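Local coordinates for KaiC-like domain-containing protein (Pyrococcus horikoshii, PDB 3BS4) that is of unknown function but has a KaiC-like domain and probably belongs with the RecA-like proteins related to KaiC, at residues Ser4-Glu9 against Leu42-Lys47; Leu38-Ser43 against Asn246-Arg251. All blocks are in the same frame, centred on the assembly; numbering follows the deposited sequence.

Interaction 1: Ser4-Glu9 against Leu42-Lys47; sequences SWEIEE and LSRKLK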
# COMPACT_ATOMS: atom_id res chain seq x y z
N SER A 4 15.12 1.12 1.58
CA SER A 4 15.14 -0.32 1.89
C SER A 4 13.77 -0.95 1.67
O SER A 4 12.73 -0.35 1.98
CB SER A 4 15.59 -0.56 3.32
OG SER A 4 15.62 -1.95 3.64
N TRP A 5 13.78 -2.19 1.17
CA TRP A 5 12.59 -3.05 1.22
C TRP A 5 12.19 -3.47 2.63
O TRP A 5 11.11 -4.02 2.83
CB TRP A 5 12.87 -4.31 0.41
CG TRP A 5 12.92 -4.08 -1.05
CD1 TRP A 5 14.03 -3.88 -1.83
CD2 TRP A 5 11.80 -4.04 -1.94
NE1 TRP A 5 13.67 -3.72 -3.15
CE2 TRP A 5 12.30 -3.80 -3.24
CE3 TRP A 5 10.42 -4.16 -1.76
CZ2 TRP A 5 11.46 -3.68 -4.36
CZ3 TRP A 5 9.59 -4.06 -2.87
CH2 TRP A 5 10.11 -3.82 -4.15
N GLU A 6 13.10 -3.25 3.60
CA GLU A 6 12.98 -3.73 4.99
C GLU A 6 13.08 -5.25 5.13
O GLU A 6 12.76 -5.82 6.19
CB GLU A 6 11.70 -3.20 5.67
CG GLU A 6 11.56 -1.68 5.63
CD GLU A 6 12.63 -0.95 6.44
OE1 GLU A 6 13.14 -1.51 7.44
OE2 GLU A 6 12.94 0.20 6.09
N ILE A 7 13.54 -5.88 4.05
CA ILE A 7 13.78 -7.31 3.98
C ILE A 7 15.13 -7.43 3.29
O ILE A 7 15.28 -7.06 2.13
CB ILE A 7 12.67 -8.02 3.19
CG1 ILE A 7 11.33 -7.86 3.93
CG2 ILE A 7 13.01 -9.51 2.99
CD1 ILE A 7 10.12 -8.38 3.16
N GLU A 8 16.12 -7.91 4.04
CA GLU A 8 17.51 -7.88 3.60
C GLU A 8 17.74 -8.63 2.29
O GLU A 8 18.51 -8.19 1.42
CB GLU A 8 18.42 -8.43 4.70
CG GLU A 8 19.92 -8.33 4.40
CD GLU A 8 20.51 -6.93 4.59
OE1 GLU A 8 19.75 -5.95 4.82
OE2 GLU A 8 21.76 -6.82 4.53
N GLU A 9 17.06 -9.77 2.13
CA GLU A 9 17.20 -10.57 0.92
C GLU A 9 16.78 -9.81 -0.34
O GLU A 9 17.38 -9.95 -1.39
CB GLU A 9 16.41 -11.87 1.05
CG GLU A 9 17.07 -12.85 2.02
CD GLU A 9 18.16 -13.70 1.37
OE1 GLU A 9 18.75 -13.27 0.34
OE2 GLU A 9 18.44 -14.80 1.89
N LEU A 42 5.22 -2.18 6.21
CA LEU A 42 4.53 -1.02 6.78
C LEU A 42 4.94 -0.80 8.24
O LEU A 42 5.30 0.33 8.64
CB LEU A 42 3.01 -1.24 6.69
CG LEU A 42 2.03 -0.29 7.38
CD1 LEU A 42 2.33 1.13 7.03
CD2 LEU A 42 0.60 -0.64 6.98
N SER A 43 4.91 -1.87 9.03
CA SER A 43 5.27 -1.76 10.44
C SER A 43 6.71 -1.26 10.60
O SER A 43 7.01 -0.47 11.51
CB SER A 43 5.06 -3.10 11.16
OG SER A 43 6.06 -4.04 10.83
N ARG A 44 7.61 -1.69 9.71
CA ARG A 44 9.01 -1.29 9.80
C ARG A 44 9.20 0.18 9.43
O ARG A 44 10.02 0.86 10.04
CB ARG A 44 9.90 -2.18 8.93
CG ARG A 44 10.01 -3.61 9.43
CD ARG A 44 11.26 -3.78 10.27
NE ARG A 44 12.46 -3.45 9.50
CZ ARG A 44 13.70 -3.81 9.82
NH1 ARG A 44 13.93 -4.54 10.90
NH2 ARG A 44 14.72 -3.46 9.04
N LYS A 45 8.44 0.66 8.45
CA LYS A 45 8.55 2.07 8.06
C LYS A 45 8.04 2.98 9.17
O LYS A 45 8.61 4.05 9.43
CB LYS A 45 7.82 2.35 6.73
CG LYS A 45 8.37 1.56 5.55
CD LYS A 45 9.85 1.83 5.34
CE LYS A 45 10.36 1.31 4.01
NZ LYS A 45 11.85 1.47 3.92
N LEU A 46 6.97 2.54 9.84
CA LEU A 46 6.42 3.28 10.98
C LEU A 46 7.40 3.28 12.15
O LEU A 46 7.65 4.34 12.75
CB LEU A 46 5.09 2.69 11.42
CG LEU A 46 3.85 3.08 10.62
CD1 LEU A 46 2.67 2.20 11.01
CD2 LEU A 46 3.55 4.57 10.82
N LYS A 47 7.96 2.11 12.45
CA LYS A 47 8.84 1.97 13.63
C LYS A 47 10.15 2.72 13.44
O LYS A 47 10.84 3.02 14.42
CB LYS A 47 9.12 0.50 13.95
CG LYS A 47 7.99 -0.18 14.63
CD LYS A 47 8.28 -1.68 14.70
CE LYS A 47 7.20 -2.41 15.44
NZ LYS A 47 7.46 -3.88 15.38

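Interaction 2: Leu38-Ser43 against Asn246-Arg251; sequences LFYILS and NEPKLR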
# COMPACT_ATOMS: atom_id res chain seq x y z
N LEU A 38 3.53 -7.32 3.29
CA LEU A 38 3.30 -5.88 3.17
C LEU A 38 3.06 -5.23 4.53
O LEU A 38 3.59 -4.13 4.78
CB LEU A 38 2.14 -5.56 2.22
CG LEU A 38 2.06 -4.07 1.89
CD1 LEU A 38 3.41 -3.51 1.42
CD2 LEU A 38 1.06 -3.80 0.83
N PHE A 39 2.28 -5.87 5.41
CA PHE A 39 2.09 -5.32 6.76
C PHE A 39 3.41 -5.27 7.52
O PHE A 39 3.66 -4.32 8.27
CB PHE A 39 1.01 -6.07 7.53
CG PHE A 39 -0.39 -5.56 7.24
CD1 PHE A 39 -0.85 -4.39 7.85
CD2 PHE A 39 -1.23 -6.26 6.40
CE1 PHE A 39 -2.15 -3.91 7.60
CE2 PHE A 39 -2.54 -5.79 6.13
CZ PHE A 39 -2.99 -4.61 6.74
N TYR A 40 4.26 -6.26 7.32
CA TYR A 40 5.58 -6.21 7.92
C TYR A 40 6.37 -4.98 7.47
O TYR A 40 6.90 -4.24 8.30
CB TYR A 40 6.35 -7.49 7.61
CG TYR A 40 7.74 -7.49 8.18
CD1 TYR A 40 7.95 -7.78 9.53
CD2 TYR A 40 8.84 -7.16 7.37
CE1 TYR A 40 9.23 -7.76 10.06
CE2 TYR A 40 10.14 -7.14 7.90
CZ TYR A 40 10.31 -7.44 9.25
OH TYR A 40 11.59 -7.41 9.78
N ILE A 41 6.43 -4.75 6.17
CA ILE A 41 7.11 -3.58 5.62
C ILE A 41 6.54 -2.29 6.20
O ILE A 41 7.30 -1.42 6.65
CB ILE A 41 7.05 -3.59 4.08
CG1 ILE A 41 7.83 -4.79 3.54
CG2 ILE A 41 7.59 -2.28 3.50
CD1 ILE A 41 7.72 -4.99 2.04
N LEU A 42 5.22 -2.18 6.21
CA LEU A 42 4.53 -1.02 6.78
C LEU A 42 4.94 -0.80 8.24
O LEU A 42 5.30 0.33 8.64
CB LEU A 42 3.01 -1.24 6.69
CG LEU A 42 2.03 -0.29 7.38
CD1 LEU A 42 2.33 1.13 7.03
CD2 LEU A 42 0.60 -0.64 6.98
N SER A 43 4.91 -1.87 9.03
CA SER A 43 5.27 -1.76 10.44
C SER A 43 6.71 -1.26 10.60
O SER A 43 7.01 -0.47 11.51
CB SER A 43 5.06 -3.10 11.16
OG SER A 43 6.06 -4.04 10.83
N ASN A 246 6.30 -12.81 12.98
CA ASN A 246 5.80 -11.95 11.90
C ASN A 246 6.83 -11.62 10.83
O ASN A 246 6.49 -10.98 9.83
CB ASN A 246 5.21 -10.68 12.50
CG ASN A 246 3.93 -10.94 13.25
OD1 ASN A 246 3.09 -11.75 12.84
ND2 ASN A 246 3.76 -10.24 14.36
N GLU A 247 8.07 -12.05 11.04
CA GLU A 247 9.17 -11.67 10.15
C GLU A 247 9.26 -12.62 8.97
O GLU A 247 9.44 -13.83 9.17
CB GLU A 247 10.51 -11.68 10.90
CG GLU A 247 11.66 -11.09 10.08
CD GLU A 247 13.00 -11.27 10.77
OE1 GLU A 247 13.04 -11.95 11.82
OE2 GLU A 247 14.01 -10.74 10.24
N PRO A 248 9.16 -12.08 7.74
CA PRO A 248 9.30 -12.94 6.58
C PRO A 248 10.77 -13.29 6.40
O PRO A 248 11.64 -12.41 6.49
CB PRO A 248 8.84 -12.08 5.40
CG PRO A 248 8.44 -10.76 5.96
CD PRO A 248 8.96 -10.66 7.36
N LYS A 249 11.02 -14.56 6.13
CA LYS A 249 12.37 -15.05 5.92
C LYS A 249 12.46 -15.59 4.50
O LYS A 249 11.78 -16.57 4.17
CB LYS A 249 12.66 -16.14 6.95
CG LYS A 249 12.62 -15.68 8.41
CD LYS A 249 13.62 -14.54 8.64
CE LYS A 249 14.25 -14.62 10.01
NZ LYS A 249 15.12 -15.83 10.11
N LEU A 250 13.27 -14.96 3.67
CA LEU A 250 13.33 -15.26 2.23
C LEU A 250 14.60 -16.00 1.86
O LEU A 250 15.64 -15.77 2.46
CB LEU A 250 13.27 -13.96 1.42
CG LEU A 250 11.87 -13.40 1.13
CD1 LEU A 250 11.20 -12.86 2.38
CD2 LEU A 250 11.99 -12.28 0.09
N ARG A 251 14.51 -16.85 0.84
CA ARG A 251 15.66 -17.61 0.32
C ARG A 251 15.58 -17.54 -1.20
O ARG A 251 14.60 -17.98 -1.79
CB ARG A 251 15.57 -19.07 0.78
CG ARG A 251 16.60 -20.01 0.12
CD ARG A 251 16.38 -21.48 0.54
NE ARG A 251 15.16 -22.04 -0.04
CZ ARG A 251 15.04 -22.48 -1.29
NH1 ARG A 251 16.09 -22.42 -2.11
NH2 ARG A 251 13.89 -22.96 -1.73

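Interaction 1: Ser4-Glu9 against Leu42-Lys47
Glu6 meets the side of the last turn of helix 34-47 and joins Arg44 and Lys45 in a salt-bridge network, with one carboxylate oxygen for each base. The KaiC-like name and the central, largely parallel sheet are consistent with a RecA-type alpha/beta core. Helix 34-47 is the first helix after strand 22-27, and Ser4-Glu9 runs from the N-terminal loop into the first turn of helix 8-14, the loop part lying beside helix 34-47.

The tight part lies on the Lys45 side. Its side chain, bent once at chi2 (-57°) and extended thereafter, runs in to place Lys45 NZ between Glu6 OE2, 2.7 Å away, and the main-chain oxygen Ser4 O, 2.8 Å away. OE2 accepts through its anti lone pair, whereas the ammonium sits tilted from the plane of the Ser4 carbonyl. Tyr142 OH is a third partner of NZ, so the buried charge is gripped from both the loop and the sheet. The aliphatic part packs too, with Lys45 CE 3.6 Å from Glu6 CG.

The Arg44 side is looser and partly open to solvent. Doubly bent at chi2 and chi3, the arginine presents its NE edge, and Arg44 NE (2.9 Å) and Arg44 NH2 (3.0 Å) share Glu6 OE1 in a side-on grip on a single oxygen. Neither bond is straight, the N-H...O angles being 146° and 140°. Glu6 OE1 lies close to the guanidinium plane, but the carboxylate and guanidinium planes are steeply inclined to each other. The two neighbouring positive groups probably keep Glu6 ionised.

An ST turn fixes the backbone that carries the acid: Glu6 N donates to Ser4 OG at 2.8 Å, and that hydroxyl is also bonded to Asp11.

Interaction 2: Leu38-Ser43 against Asn246-Arg251
Tyr40, on the side of helix 34-47, lays its ring against Pro248 at the start of the edge strand 247-252. The contact is helix-to-sheet-edge packing in what is probably a RecA-like core: while Leu38 and Leu42 of the same helix rest on the parallel strands, Tyr40 turns to the far antiparallel margin, where 247-252 pairs with 238-244.

The principal interaction is a CH-pi contact. Pro248 CD sits over the middle of one ring face, 3.5 Å from the centroid of the Tyr40 ring and only 12° off the ring normal. With CG anti to the backbone N (chi1 179°), the tyrosine swings its ring out beside the helix to meet the proline.

Further van der Waals contacts flank this centre. Glu247 runs alongside the ring, pointing the same way, and its CG lies 3.7 Å from Tyr40 OH. The carboxylate is nearly parallel to the ring, but Glu247 OE2 stays 4.1 Å from Tyr40 OH, too far for a hydrogen bond. Near the base of the ring, Asn246 O approaches Tyr40 CD1 obliquely at 3.5 Å.

No hydrogen bond joins the two segments. Within the helix, one turn on from the tyrosine, the hydroxyl Ser43 OG donates to the main-chain oxygen Tyr40 O at 2.7 Å.

Interactions 1 and 2 lie about 7 Å apart, centre to centre, and share Leu42 and Ser43 of helix 34-47. The helix meets the N-terminal loop through charge in interaction 1 and the last strand through a ring face in interaction 2. The two also touch directly: Glu6 O comes within 3.4 Å of Tyr40 CE2, and Trp5 O lies 3.4 Å from Ile41 CG1. Ile7 completes the join between the loop and the strand, its CG2 lying 3.9 Å from Leu250 CD1. Both ends of the chain are thus brought together beside one helix. The two contacts form a continuous packing region, with no identified active site to which they can be related.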